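Local coordinates for protein MgGH51 (Meripilus giganteus, PDB 6ZPV) that probably releases terminal alpha-L-arabinofuranosyl residues from plant cell-wall polysaccharides, as a fungal alpha-L-arabinofuranosidase of family GH51, at residues Gly100-Lys105 / Val486-Trp491; Pro170-Ser175 / Tyr498-Val503. One frame throughout, in Å; residues are numbered along the deposited sequence.

Contact 1 of 2, residues Gly100-Lys105 / Val486-Trp491; sequences GFWGIK and VNSTQW. With NAG (2-acetamido-2-deoxy-beta-D-glucopyranose), chain C.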
loop_
_atom_site.group_PDB
_atom_site.type_symbol
_atom_site.label_atom_id
_atom_site.label_comp_id
_atom_site.label_asym_id
_atom_site.label_seq_id
_atom_site.Cartn_x
_atom_site.Cartn_y
_atom_site.Cartn_z
ATOM N N GLY A 100 13.725 -14.048 6.718
ATOM C CA GLY A 100 13.051 -12.792 6.405
ATOM C C GLY A 100 12.200 -12.945 5.156
ATOM O O GLY A 100 11.867 -14.057 4.702
ATOM N N PHE A 101 11.816 -11.771 4.606
ATOM C CA PHE A 101 11.143 -11.692 3.295
ATOM C C PHE A 101 12.243 -11.542 2.256
ATOM O O PHE A 101 12.632 -10.428 1.843
ATOM C CB PHE A 101 10.158 -10.521 3.303
ATOM C CG PHE A 101 9.013 -10.718 4.279
ATOM C CD1 PHE A 101 7.870 -11.381 3.887
ATOM C CD2 PHE A 101 9.100 -10.219 5.558
ATOM C CE1 PHE A 101 6.808 -11.534 4.764
ATOM C CE2 PHE A 101 8.052 -10.375 6.453
ATOM C CZ PHE A 101 6.903 -11.024 6.043
ATOM N N TRP A 102 12.872 -12.682 1.939
ATOM C CA TRP A 102 13.969 -12.690 0.942
ATOM C C TRP A 102 15.145 -11.787 1.392
ATOM O O TRP A 102 15.792 -11.123 0.587
ATOM C CB TRP A 102 13.456 -12.366 -0.480
ATOM C CG TRP A 102 12.405 -13.340 -0.864
ATOM C CD1 TRP A 102 12.568 -14.558 -1.399
ATOM C CD2 TRP A 102 10.999 -13.210 -0.599
ATOM N NE1 TRP A 102 11.365 -15.210 -1.510
ATOM C CE2 TRP A 102 10.400 -14.402 -1.002
ATOM C CE3 TRP A 102 10.174 -12.189 -0.096
ATOM C CZ2 TRP A 102 9.042 -14.661 -0.788
ATOM C CZ3 TRP A 102 8.842 -12.424 0.100
ATOM C CH2 TRP A 102 8.287 -13.665 -0.224
ATOM N N GLY A 103 15.457 -11.849 2.700
ATOM C CA GLY A 103 16.576 -11.112 3.267
ATOM C C GLY A 103 16.196 -10.265 4.430
ATOM O O GLY A 103 14.971 -10.046 4.714
ATOM N N ILE A 104 17.185 -9.694 5.105
ATOM C CA ILE A 104 17.034 -8.756 6.216
ATOM C C ILE A 104 18.145 -7.754 6.090
ATOM O O ILE A 104 19.308 -8.157 6.097
ATOM C CB ILE A 104 17.011 -9.423 7.602
ATOM C CG1 ILE A 104 15.977 -10.535 7.714
ATOM C CG2 ILE A 104 16.900 -8.360 8.676
ATOM C CD1 ILE A 104 15.956 -11.270 9.057
ATOM N N LYS A 105 17.817 -6.490 6.053
ATOM C CA LYS A 105 18.815 -5.423 6.071
ATOM C C LYS A 105 19.347 -5.233 7.483
ATOM O O LYS A 105 18.542 -4.982 8.409
ATOM C CB LYS A 105 18.245 -4.121 5.541
ATOM C CG LYS A 105 19.157 -2.939 5.648
ATOM C CD LYS A 105 18.576 -1.711 4.935
ATOM C CE LYS A 105 19.235 -0.419 5.284
ATOM N NZ LYS A 105 18.648 0.674 4.459
ATOM N N VAL A 486 10.164 -7.033 -5.089
ATOM C CA VAL A 486 10.694 -7.624 -6.329
ATOM C C VAL A 486 11.004 -9.100 -6.194
ATOM O O VAL A 486 11.157 -9.760 -7.216
ATOM C CB VAL A 486 11.883 -6.850 -6.864
ATOM C CG1 VAL A 486 11.499 -5.445 -7.212
ATOM C CG2 VAL A 486 13.096 -6.929 -5.919
ATOM N N ASN A 487 11.051 -9.640 -4.993
ATOM C CA ASN A 487 11.271 -11.078 -4.820
ATOM C C ASN A 487 9.992 -11.860 -4.659
ATOM O O ASN A 487 10.055 -13.112 -4.547
ATOM C CB ASN A 487 12.222 -11.372 -3.660
ATOM C CG ASN A 487 13.556 -10.702 -3.818
ATOM O OD1 ASN A 487 13.933 -9.804 -3.077
ATOM N ND2 ASN A 487 14.301 -11.135 -4.839
ATOM N N SER A 488 8.818 -11.232 -4.638
ATOM C CA SER A 488 7.536 -11.949 -4.538
ATOM C C SER A 488 6.429 -11.092 -5.135
ATOM O O SER A 488 5.760 -10.335 -4.455
ATOM C CB SER A 488 7.226 -12.320 -3.120
ATOM O OG SER A 488 5.983 -13.048 -3.071
ATOM N N THR A 489 6.284 -11.250 -6.453
ATOM C CA THR A 489 5.390 -10.455 -7.291
ATOM C C THR A 489 4.243 -11.272 -7.882
ATOM O O THR A 489 4.514 -12.333 -8.478
ATOM C CB THR A 489 6.214 -9.810 -8.404
ATOM O OG1 THR A 489 7.146 -8.874 -7.823
ATOM C CG2 THR A 489 5.333 -9.078 -9.383
ATOM N N GLN A 490 3.031 -10.786 -7.706
ATOM C CA GLN A 490 1.822 -11.352 -8.319
ATOM C C GLN A 490 1.212 -10.475 -9.430
ATOM O O GLN A 490 0.401 -10.973 -10.177
ATOM C CB GLN A 490 0.779 -11.712 -7.290
ATOM C CG GLN A 490 1.272 -12.680 -6.209
ATOM C CD GLN A 490 2.127 -12.073 -5.125
ATOM O OE1 GLN A 490 1.711 -11.050 -4.591
ATOM N NE2 GLN A 490 3.270 -12.716 -4.813
ATOM N N TRP A 491 1.653 -9.242 -9.538
ATOM C CA TRP A 491 1.099 -8.300 -10.532
ATOM C C TRP A 491 2.164 -7.261 -10.896
ATOM O O TRP A 491 2.820 -6.784 -9.948
ATOM C CB TRP A 491 -0.119 -7.588 -9.988
ATOM C CG TRP A 491 -0.826 -6.645 -10.904
ATOM C CD1 TRP A 491 -0.446 -5.406 -11.288
ATOM C CD2 TRP A 491 -2.047 -6.905 -11.630
ATOM N NE1 TRP A 491 -1.366 -4.829 -12.104
ATOM C CE2 TRP A 491 -2.361 -5.741 -12.347
ATOM C CE3 TRP A 491 -2.852 -8.036 -11.812
ATOM C CZ2 TRP A 491 -3.513 -5.625 -13.148
ATOM C CZ3 TRP A 491 -4.001 -7.958 -12.598
ATOM C CH2 TRP A 491 -4.284 -6.755 -13.261
HETATM C C1 NAG C . 15.583 -10.578 -5.097
HETATM C C2 NAG C . 16.653 -11.695 -5.194
HETATM C C3 NAG C . 17.987 -11.170 -5.714
HETATM C C4 NAG C . 17.783 -10.318 -6.984
HETATM C C5 NAG C . 16.781 -9.275 -6.684
HETATM C C6 NAG C . 16.515 -8.254 -7.834
HETATM C C7 NAG C . 16.400 -13.629 -3.720
HETATM C C8 NAG C . 16.666 -14.086 -2.324
HETATM N N2 NAG C . 16.777 -12.367 -3.888
HETATM O O3 NAG C . 18.847 -12.282 -5.984
HETATM O O4 NAG C . 19.090 -9.760 -7.284
HETATM O O5 NAG C . 15.543 -9.903 -6.335
HETATM O O6 NAG C . 16.091 -9.020 -8.937
HETATM O O7 NAG C . 15.961 -14.386 -4.574
HETATM O O HOH W 1 15.273 -8.856 -0.831
#
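The N-glycosylation sequon Asn487-Ser488-Thr489 lays its first two side chains over one face of the Trp102 indole, joining the loop after strand 483-485 to the one after strand 93-98. The sequon is occupied: Asn487 ND2 is bonded covalently to NAG C1 at 1.4 Å. With CG of Trp102 anti to its carbonyl carbon (chi1 -57°), the indole is placed under both residues. Asn487 CB rides over the five-membered ring, 3.4 Å from Trp102 CG, and Ser488 CB lies over the six-membered ring, 3.4 Å from Trp102 CH2; both are CH-pi contacts. Between them, Asn487 O stands 3.8 Å above the Trp102 ring plane. The acetamido methyl C8 of the NAG comes to the indole edge, near its plane. His27 and His485 meet the ring edge-to-face. Gln490 NE2 donates to Ser488 OG (3.2 Å), which lies in its amide plane. With an alanine here instead of Trp102, the two CB atoms would probably lose the ring beneath them and a gap would open beside the glycan. No direct hydrogen bond crosses; instead a water donates to Trp102 O (2.7 Å) and to Asn487 OD1 (2.8 Å), so the glycosylated amide still works as an acceptor.

Contact 2 of 2, residues Pro170-Ser175 / Tyr498-Val503; sequences PDVSNS and YDAGSV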
loop_
_atom_site.group_PDB
_atom_site.type_symbol
_atom_site.label_atom_id
_atom_site.label_comp_id
_atom_site.label_asym_id
_atom_site.label_seq_id
_atom_site.Cartn_x
_atom_site.Cartn_y
_atom_site.Cartn_z
ATOM N N PRO A 170 27.165 -6.394 4.243
ATOM C CA PRO A 170 27.456 -5.911 2.888
ATOM C C PRO A 170 26.265 -6.024 1.938
ATOM O O PRO A 170 26.315 -5.442 0.830
ATOM C CB PRO A 170 28.599 -6.822 2.413
ATOM C CG PRO A 170 28.398 -8.096 3.264
ATOM C CD PRO A 170 27.907 -7.602 4.618
ATOM N N ASP A 171 25.279 -6.866 2.277
ATOM C CA ASP A 171 24.099 -7.115 1.434
ATOM C C ASP A 171 22.963 -7.527 2.362
ATOM O O ASP A 171 23.129 -7.465 3.581
ATOM C CB ASP A 171 24.441 -8.084 0.295
ATOM C CG ASP A 171 24.929 -9.409 0.826
ATOM O OD1 ASP A 171 24.358 -9.891 1.835
ATOM O OD2 ASP A 171 25.813 -10.007 0.214
ATOM N N VAL A 172 21.840 -7.927 1.809
ATOM C CA VAL A 172 20.657 -8.321 2.620
ATOM C C VAL A 172 20.580 -9.832 2.844
ATOM O O VAL A 172 19.569 -10.272 3.420
ATOM C CB VAL A 172 19.343 -7.776 2.050
ATOM C CG1 VAL A 172 19.379 -6.255 1.970
ATOM C CG2 VAL A 172 19.003 -8.346 0.671
ATOM N N SER A 173 21.625 -10.607 2.534
ATOM C CA SER A 173 21.580 -12.073 2.682
ATOM C C SER A 173 21.932 -12.441 4.128
ATOM O O SER A 173 22.981 -13.041 4.371
ATOM C CB SER A 173 22.463 -12.719 1.637
ATOM O OG SER A 173 21.952 -12.506 0.312
ATOM N N ASN A 174 21.052 -12.053 5.038
ATOM C CA ASN A 174 21.186 -12.229 6.489
ATOM C C ASN A 174 19.880 -12.835 7.043
ATOM O O ASN A 174 18.829 -12.686 6.418
ATOM C CB ASN A 174 21.440 -10.887 7.166
ATOM C CG ASN A 174 22.490 -10.093 6.437
ATOM O OD1 ASN A 174 23.647 -10.566 6.370
ATOM N ND2 ASN A 174 22.131 -8.942 5.860
ATOM N N SER A 175 19.991 -13.443 8.217
ATOM C CA SER A 175 18.863 -14.094 8.895
ATOM C C SER A 175 18.829 -13.740 10.383
ATOM O O SER A 175 19.880 -13.462 11.002
ATOM C CB SER A 175 18.934 -15.574 8.738
ATOM O OG SER A 175 18.713 -15.996 7.407
ATOM N N TYR A 498 10.709 -2.593 -4.295
ATOM C CA TYR A 498 11.761 -2.649 -3.265
ATOM C C TYR A 498 12.188 -4.086 -3.089
ATOM O O TYR A 498 11.485 -5.033 -3.451
ATOM C CB TYR A 498 11.259 -2.088 -1.909
ATOM C CG TYR A 498 9.919 -2.662 -1.510
ATOM C CD1 TYR A 498 9.801 -3.841 -0.798
ATOM C CD2 TYR A 498 8.749 -2.075 -1.964
ATOM C CE1 TYR A 498 8.562 -4.400 -0.524
ATOM C CE2 TYR A 498 7.524 -2.663 -1.737
ATOM C CZ TYR A 498 7.414 -3.817 -1.023
ATOM O OH TYR A 498 6.168 -4.363 -0.841
ATOM N N ASP A 499 13.369 -4.238 -2.506
ATOM C CA ASP A 499 13.767 -5.524 -1.910
ATOM C C ASP A 499 13.937 -5.298 -0.397
ATOM O O ASP A 499 13.419 -4.312 0.151
ATOM C CB ASP A 499 15.034 -6.076 -2.588
ATOM C CG ASP A 499 16.279 -5.293 -2.334
ATOM O OD1 ASP A 499 16.267 -4.275 -1.610
ATOM O OD2 ASP A 499 17.307 -5.744 -2.861
ATOM N N ALA A 500 14.611 -6.216 0.292
ATOM C CA ALA A 500 14.745 -6.054 1.755
ATOM C C ALA A 500 15.532 -4.808 2.147
ATOM O O ALA A 500 15.480 -4.458 3.307
ATOM C CB ALA A 500 15.377 -7.318 2.336
ATOM N N GLY A 501 16.296 -4.222 1.228
ATOM C CA GLY A 501 17.174 -3.111 1.597
ATOM C C GLY A 501 16.963 -1.765 0.962
ATOM O O GLY A 501 17.477 -0.794 1.477
ATOM N N SER A 502 16.278 -1.696 -0.188
ATOM C CA SER A 502 16.242 -0.477 -0.981
ATOM C C SER A 502 14.942 -0.365 -1.739
ATOM O O SER A 502 14.255 -1.344 -1.962
ATOM C CB SER A 502 17.386 -0.269 -1.848
ATOM O OG SER A 502 17.333 -1.244 -2.810
ATOM N N VAL A 503 14.660 0.865 -2.172
ATOM C CA VAL A 503 13.426 1.232 -2.862
ATOM C C VAL A 503 13.770 1.726 -4.297
ATOM O O VAL A 503 14.811 2.349 -4.498
ATOM C CB VAL A 503 12.671 2.306 -2.098
ATOM C CG1 VAL A 503 11.533 2.923 -2.832
ATOM C CG2 VAL A 503 12.226 1.824 -0.738
#
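Val172 reaches across to Ala500 and Gly501 with every carbon of its short side chain. Its CB starts the contact, 4.0 Å from Ala500 CB, an apolar meeting of one carbon with another. From there the two methyls part. CG2, set between the backbone N and the carbonyl carbon, stays with the alanine, 4.1 Å from Ala500 CB. CG1, anti to the carbonyl carbon (chi1 -59°), reaches past it to the backbone of the next residue, 3.8 Å from Gly501 N and much the same from Gly501 CA. A beta carbon on Gly501 would point at this methyl and run into it, so the approach suits a residue without a side chain. Each of the two surfaces is presented by an Asx turn. On one side Asp171 OD1 takes the N-H of Ser173, which comes from above the carboxylate plane, just before the chain enters strand 174-181 of a five-stranded antiparallel sheet; Asn174 ND2 closes back on Asp171 O at 2.9 Å. On the other, Asp499 OD1 accepts two backbone N-H groups. Gly501 N, approaching from above the carboxylate plane at 2.8 Å, makes the Asx turn, while Ser502 N, arriving at 2.9 Å nearly along the C-O axis, widens it to an Asx motif. Asp499 N bonds in turn to Ser502 O, and Asp499 O receives Arg210 NH1.

How the contacts relate
Contacts 1 and 2 lie with their centres 9 Å apart and join the same two regions of the chain, their segments alternating along the sequence. Each side is also tied internally. Ile104 O of contact 1 accepts a hydrogen bond from Asn174 ND2 of contact 2 at 2.9 Å, and Val486 N donates one to Tyr498 O, also at 2.9 Å. Lys105 CB packs on Ala500 O at 3.6 Å, linking opposite partners of the two pairs. Contact 1 carries the glycan on Asn487, with Val486, Pro591 and Glu592 also lining its surroundings, whereas contact 2 only comes near a bound NAG, the side chain of Val172 lying about 6 Å from it.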